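Local coordinates for protein alpha-amylase (Eisenia fetida, PDB 6M4K) that probably hydrolyses internal alpha-1,4-glucosidic linkages in starch-like polysaccharides, as a calcium-containing alpha-amylase of glycoside hydrolase family 13, at residues R16-I30 and L37-P50. Residues are numbered along the deposited sequence; the frame is centred on the assembly and turned at random.
Sequences RDVIVHLFEWKWTDI and LADHNYCGVQVSPP. With SO4 (sulfate ion), chain G.
Leu-22 CD1 packs on Val-45 CG1 at 3.7 Å, the two side chains crossing at about a right angle. Ile-30 joins them from helix 27-39, with CG2 near Val-45 and CD1 on Val-47 CG1. Val-20 lies on the same face of the sheet. Its CG2, set beside the backbone N and anti to the carbonyl carbon, rests 3.4 Å from both CD1 and CE1 of Tyr-42. Leu-37 CD2 is a looser neighbour of this methyl. Trp-27 extends the apolar layer with its six-membered ring: CZ3 meets Val-47 CB at 3.6 Å, and CZ2 meets Pro-50 CB at 3.5 Å. Met-87 of helix 81-93 also touches Trp-27 and Ile-30.

This is the first beta-alpha-beta unit of the TIM barrel: strand 19-22, helix 27-39, strand 44-47. The strands run parallel, their axes 31° apart. Val-20 N donates to Gly-44 O, and Val-20 O accepts from Gln-46 N, so both polar backbone atoms of Val-20 are bonded to strand 44-47. On the other face, Gln-46 NE2 sits 3.3 Å above the centre of the His-21 ring, with amide and ring planes 38° apart. Phe-23 CB covers the opposite ring face. Gln-46 OE1 is held by Tyr-234 and Arg-341.

At the C-terminal end of the strands, Ser-48 OG accepts from Glu-24 N at 2.9 Å. A water there donates to Leu-22 O and Trp-25 O and accepts from Ser-48 N. At the other end, Asn-41 closes the helix as the C-prime residue of a Schellman motif. Its OD1 takes Arg-16 NE at 3.1 Å, near the guanidinium plane. The extended arginine chain reaches onward to Ala-38, where a second water links NH2 to Ala-38 O. The guanidinium also has a polar partner in Leu-94.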
# COMPACT_ATOMS: atom_id res chain seq x y z
N ARG A 16 15.41 8.03 1.35
CA ARG A 16 14.42 6.96 1.19
C ARG A 16 13.07 7.45 1.68
O ARG A 16 12.98 8.23 2.64
CB ARG A 16 14.83 5.72 1.99
CG ARG A 16 16.22 5.27 1.65
CD ARG A 16 16.62 4.01 2.36
NE ARG A 16 18.00 3.66 2.05
CZ ARG A 16 18.72 2.73 2.67
NH1 ARG A 16 18.19 2.02 3.66
NH2 ARG A 16 19.97 2.49 2.29
N ASP A 17 12.00 6.97 1.04
CA ASP A 17 10.67 7.46 1.35
C ASP A 17 9.56 6.46 1.02
O ASP A 17 8.61 6.29 1.79
CB ASP A 17 10.45 8.78 0.60
CG ASP A 17 9.21 9.52 1.05
OD1 ASP A 17 9.01 9.70 2.27
OD2 ASP A 17 8.43 9.95 0.17
N VAL A 18 9.63 5.81 -0.14
CA VAL A 18 8.53 4.99 -0.66
C VAL A 18 8.53 3.64 0.05
O VAL A 18 9.58 3.07 0.33
CB VAL A 18 8.70 4.84 -2.18
CG1 VAL A 18 7.67 3.88 -2.75
CG2 VAL A 18 8.61 6.19 -2.86
N ILE A 19 7.34 3.12 0.34
CA ILE A 19 7.24 1.81 0.96
C ILE A 19 6.57 0.82 -0.01
O ILE A 19 5.96 1.21 -1.01
CB ILE A 19 6.53 1.86 2.32
CG1 ILE A 19 5.09 2.32 2.15
CG2 ILE A 19 7.30 2.83 3.26
CD1 ILE A 19 4.26 2.17 3.42
N VAL A 20 6.73 -0.47 0.29
CA VAL A 20 6.27 -1.55 -0.59
C VAL A 20 5.48 -2.56 0.22
O VAL A 20 5.92 -2.98 1.29
CB VAL A 20 7.46 -2.26 -1.28
CG1 VAL A 20 6.94 -3.39 -2.18
CG2 VAL A 20 8.30 -1.28 -2.07
N HIS A 21 4.33 -2.98 -0.30
CA HIS A 21 3.58 -4.06 0.33
C HIS A 21 4.03 -5.38 -0.28
O HIS A 21 3.69 -5.69 -1.43
CB HIS A 21 2.09 -3.87 0.08
CG HIS A 21 1.24 -4.87 0.78
ND1 HIS A 21 -0.09 -5.05 0.47
CD2 HIS A 21 1.50 -5.70 1.81
CE1 HIS A 21 -0.60 -5.97 1.26
NE2 HIS A 21 0.34 -6.38 2.09
N LEU A 22 4.83 -6.15 0.47
CA LEU A 22 5.29 -7.46 -0.00
C LEU A 22 4.24 -8.50 0.41
O LEU A 22 4.39 -9.26 1.36
CB LEU A 22 6.69 -7.75 0.51
CG LEU A 22 7.79 -6.81 -0.01
CD1 LEU A 22 9.14 -7.19 0.60
CD2 LEU A 22 7.87 -6.85 -1.52
N PHE A 23 3.14 -8.50 -0.35
CA PHE A 23 1.92 -9.22 0.00
C PHE A 23 2.17 -10.73 -0.00
O PHE A 23 2.57 -11.30 -1.02
CB PHE A 23 0.86 -8.82 -1.02
CG PHE A 23 -0.46 -9.54 -0.89
CD1 PHE A 23 -1.18 -9.53 0.29
CD2 PHE A 23 -1.02 -10.17 -2.00
CE1 PHE A 23 -2.42 -10.16 0.39
CE2 PHE A 23 -2.26 -10.80 -1.92
CZ PHE A 23 -2.95 -10.80 -0.73
N GLU A 24 1.95 -11.36 1.15
CA GLU A 24 2.11 -12.80 1.35
C GLU A 24 3.55 -13.29 1.20
O GLU A 24 3.78 -14.51 1.17
CB GLU A 24 1.16 -13.64 0.49
CG GLU A 24 -0.30 -13.57 0.92
CD GLU A 24 -0.67 -14.56 2.02
OE1 GLU A 24 0.23 -15.19 2.63
OE2 GLU A 24 -1.88 -14.73 2.26
N TRP A 25 4.54 -12.40 1.15
CA TRP A 25 5.92 -12.86 1.17
C TRP A 25 6.26 -13.47 2.53
O TRP A 25 5.84 -12.97 3.59
CB TRP A 25 6.89 -11.71 0.89
CG TRP A 25 6.93 -11.24 -0.54
CD1 TRP A 25 5.86 -11.08 -1.40
CD2 TRP A 25 8.09 -10.86 -1.28
NE1 TRP A 25 6.31 -10.61 -2.62
CE2 TRP A 25 7.68 -10.48 -2.57
CE3 TRP A 25 9.46 -10.80 -0.97
CZ2 TRP A 25 8.58 -10.06 -3.55
CZ3 TRP A 25 10.35 -10.39 -1.94
CH2 TRP A 25 9.90 -10.02 -3.21
N LYS A 26 7.06 -14.54 2.49
CA LYS A 26 7.60 -15.14 3.71
C LYS A 26 8.67 -14.24 4.33
O LYS A 26 9.34 -13.45 3.65
CB LYS A 26 8.24 -16.50 3.41
CG LYS A 26 7.25 -17.59 3.03
CD LYS A 26 7.94 -18.95 2.87
CE LYS A 26 8.92 -18.94 1.71
NZ LYS A 26 9.36 -20.34 1.41
N TRP A 27 8.85 -14.39 5.65
CA TRP A 27 9.82 -13.57 6.36
C TRP A 27 11.24 -13.77 5.82
O TRP A 27 12.01 -12.81 5.71
CB TRP A 27 9.77 -13.83 7.86
CG TRP A 27 8.42 -13.73 8.50
CD1 TRP A 27 8.00 -14.45 9.57
CD2 TRP A 27 7.32 -12.86 8.15
NE1 TRP A 27 6.72 -14.11 9.91
CE2 TRP A 27 6.28 -13.14 9.05
CE3 TRP A 27 7.11 -11.91 7.14
CZ2 TRP A 27 5.04 -12.48 8.99
CZ3 TRP A 27 5.89 -11.27 7.08
CH2 TRP A 27 4.87 -11.55 8.00
N THR A 28 11.60 -15.01 5.48
CA THR A 28 12.94 -15.23 4.96
C THR A 28 13.16 -14.50 3.64
O THR A 28 14.26 -14.02 3.38
CB THR A 28 13.22 -16.71 4.78
OG1 THR A 28 12.18 -17.30 4.00
CG2 THR A 28 13.31 -17.40 6.15
N ASP A 29 12.11 -14.40 2.82
CA ASP A 29 12.22 -13.67 1.56
C ASP A 29 12.27 -12.17 1.77
O ASP A 29 13.05 -11.48 1.10
CB ASP A 29 11.09 -14.06 0.60
CG ASP A 29 11.36 -15.40 -0.07
OD1 ASP A 29 12.54 -15.73 -0.31
OD2 ASP A 29 10.38 -16.11 -0.36
N ILE A 30 11.46 -11.64 2.69
CA ILE A 30 11.54 -10.20 2.97
C ILE A 30 12.90 -9.85 3.52
O ILE A 30 13.51 -8.86 3.13
CB ILE A 30 10.39 -9.76 3.90
CG1 ILE A 30 9.04 -10.03 3.22
CG2 ILE A 30 10.55 -8.29 4.28
CD1 ILE A 30 7.84 -9.58 4.01
N LEU A 37 16.02 -3.69 -1.56
CA LEU A 37 15.26 -2.48 -1.27
C LEU A 37 16.15 -1.34 -0.80
O LEU A 37 15.97 -0.20 -1.23
CB LEU A 37 14.19 -2.79 -0.22
CG LEU A 37 13.08 -3.70 -0.73
CD1 LEU A 37 12.31 -4.29 0.45
CD2 LEU A 37 12.13 -2.93 -1.64
N ALA A 38 17.11 -1.63 0.08
CA ALA A 38 18.04 -0.60 0.52
C ALA A 38 18.86 -0.06 -0.65
O ALA A 38 19.03 1.15 -0.79
CB ALA A 38 18.96 -1.15 1.62
N ASP A 39 19.36 -0.96 -1.51
CA ASP A 39 20.16 -0.53 -2.66
C ASP A 39 19.37 0.36 -3.60
O ASP A 39 19.96 1.17 -4.32
CB ASP A 39 20.68 -1.75 -3.42
CG ASP A 39 21.72 -2.54 -2.65
OD1 ASP A 39 22.25 -2.03 -1.64
OD2 ASP A 39 22.01 -3.68 -3.07
N HIS A 40 18.04 0.21 -3.63
CA HIS A 40 17.18 1.01 -4.48
C HIS A 40 16.46 2.11 -3.71
O HIS A 40 15.57 2.77 -4.25
CB HIS A 40 16.21 0.11 -5.24
CG HIS A 40 16.90 -0.75 -6.24
ND1 HIS A 40 17.58 -1.90 -5.89
CD2 HIS A 40 17.10 -0.59 -7.57
CE1 HIS A 40 18.13 -2.43 -6.97
NE2 HIS A 40 17.86 -1.66 -8.00
N ASN A 41 16.85 2.32 -2.46
CA ASN A 41 16.41 3.47 -1.68
C ASN A 41 14.90 3.52 -1.49
O ASN A 41 14.27 4.58 -1.54
CB ASN A 41 17.02 4.77 -2.20
CG ASN A 41 18.49 4.84 -1.88
OD1 ASN A 41 18.86 4.77 -0.71
ND2 ASN A 41 19.32 4.88 -2.89
N TYR A 42 14.32 2.35 -1.24
CA TYR A 42 12.99 2.27 -0.64
C TYR A 42 13.13 2.37 0.88
O TYR A 42 14.15 1.96 1.45
CB TYR A 42 12.36 0.92 -0.98
CG TYR A 42 11.87 0.77 -2.40
CD1 TYR A 42 10.57 1.12 -2.74
CD2 TYR A 42 12.68 0.24 -3.40
CE1 TYR A 42 10.07 0.94 -4.02
CE2 TYR A 42 12.19 0.06 -4.71
CZ TYR A 42 10.89 0.42 -4.99
OH TYR A 42 10.36 0.25 -6.26
N CYS A 43 12.10 2.91 1.53
CA CYS A 43 12.19 3.14 2.98
C CYS A 43 11.72 1.97 3.83
O CYS A 43 12.19 1.84 4.97
CB CYS A 43 11.34 4.35 3.36
SG CYS A 43 11.16 4.64 5.17
N GLY A 44 10.79 1.15 3.36
CA GLY A 44 10.22 0.16 4.26
C GLY A 44 9.23 -0.74 3.55
O GLY A 44 8.91 -0.55 2.37
N VAL A 45 8.71 -1.69 4.32
CA VAL A 45 7.91 -2.81 3.81
C VAL A 45 6.70 -2.98 4.70
O VAL A 45 6.84 -3.09 5.93
CB VAL A 45 8.72 -4.12 3.83
CG1 VAL A 45 7.83 -5.31 3.46
CG2 VAL A 45 9.89 -4.01 2.89
N GLN A 46 5.52 -3.05 4.10
CA GLN A 46 4.33 -3.50 4.80
C GLN A 46 4.25 -5.02 4.68
O GLN A 46 4.28 -5.55 3.56
CB GLN A 46 3.08 -2.89 4.18
CG GLN A 46 1.80 -3.24 4.90
CD GLN A 46 0.61 -2.68 4.18
OE1 GLN A 46 0.54 -1.47 3.94
NE2 GLN A 46 -0.33 -3.54 3.82
N VAL A 47 4.16 -5.71 5.81
CA VAL A 47 4.14 -7.17 5.84
C VAL A 47 2.73 -7.66 6.15
O VAL A 47 1.96 -7.01 6.87
CB VAL A 47 5.16 -7.72 6.86
CG1 VAL A 47 6.56 -7.24 6.53
CG2 VAL A 47 4.77 -7.38 8.30
N SER A 48 2.40 -8.84 5.61
CA SER A 48 1.09 -9.44 5.83
C SER A 48 0.89 -9.76 7.32
O SER A 48 1.87 -9.88 8.07
CB SER A 48 0.98 -10.73 5.00
OG SER A 48 0.78 -10.44 3.63
N PRO A 49 -0.36 -9.91 7.77
CA PRO A 49 -0.61 -10.11 9.21
C PRO A 49 0.26 -11.22 9.77
O PRO A 49 0.24 -12.35 9.25
CB PRO A 49 -2.11 -10.46 9.27
CG PRO A 49 -2.68 -9.68 8.10
CD PRO A 49 -1.62 -9.78 7.02
N PRO A 50 1.07 -10.93 10.79
CA PRO A 50 2.07 -11.90 11.26
C PRO A 50 1.62 -12.68 12.49
O PRO A 50 2.35 -13.56 12.95
CB PRO A 50 3.26 -11.00 11.61
CG PRO A 50 2.57 -9.78 12.16
CD PRO A 50 1.37 -9.57 11.28
S SO4 G . 11.00 -20.74 4.81
O1 SO4 G . 9.98 -20.45 5.80
O2 SO4 G . 11.43 -19.47 4.24
O3 SO4 G . 10.43 -21.55 3.74
O4 SO4 G . 12.13 -21.43 5.45
O HOH W 1 21.40 2.53 -0.55
O HOH W 2 12.01 6.12 -1.66
O HOH W 3 4.27 -10.42 3.98
O HOH W 4 4.62 -14.62 11.91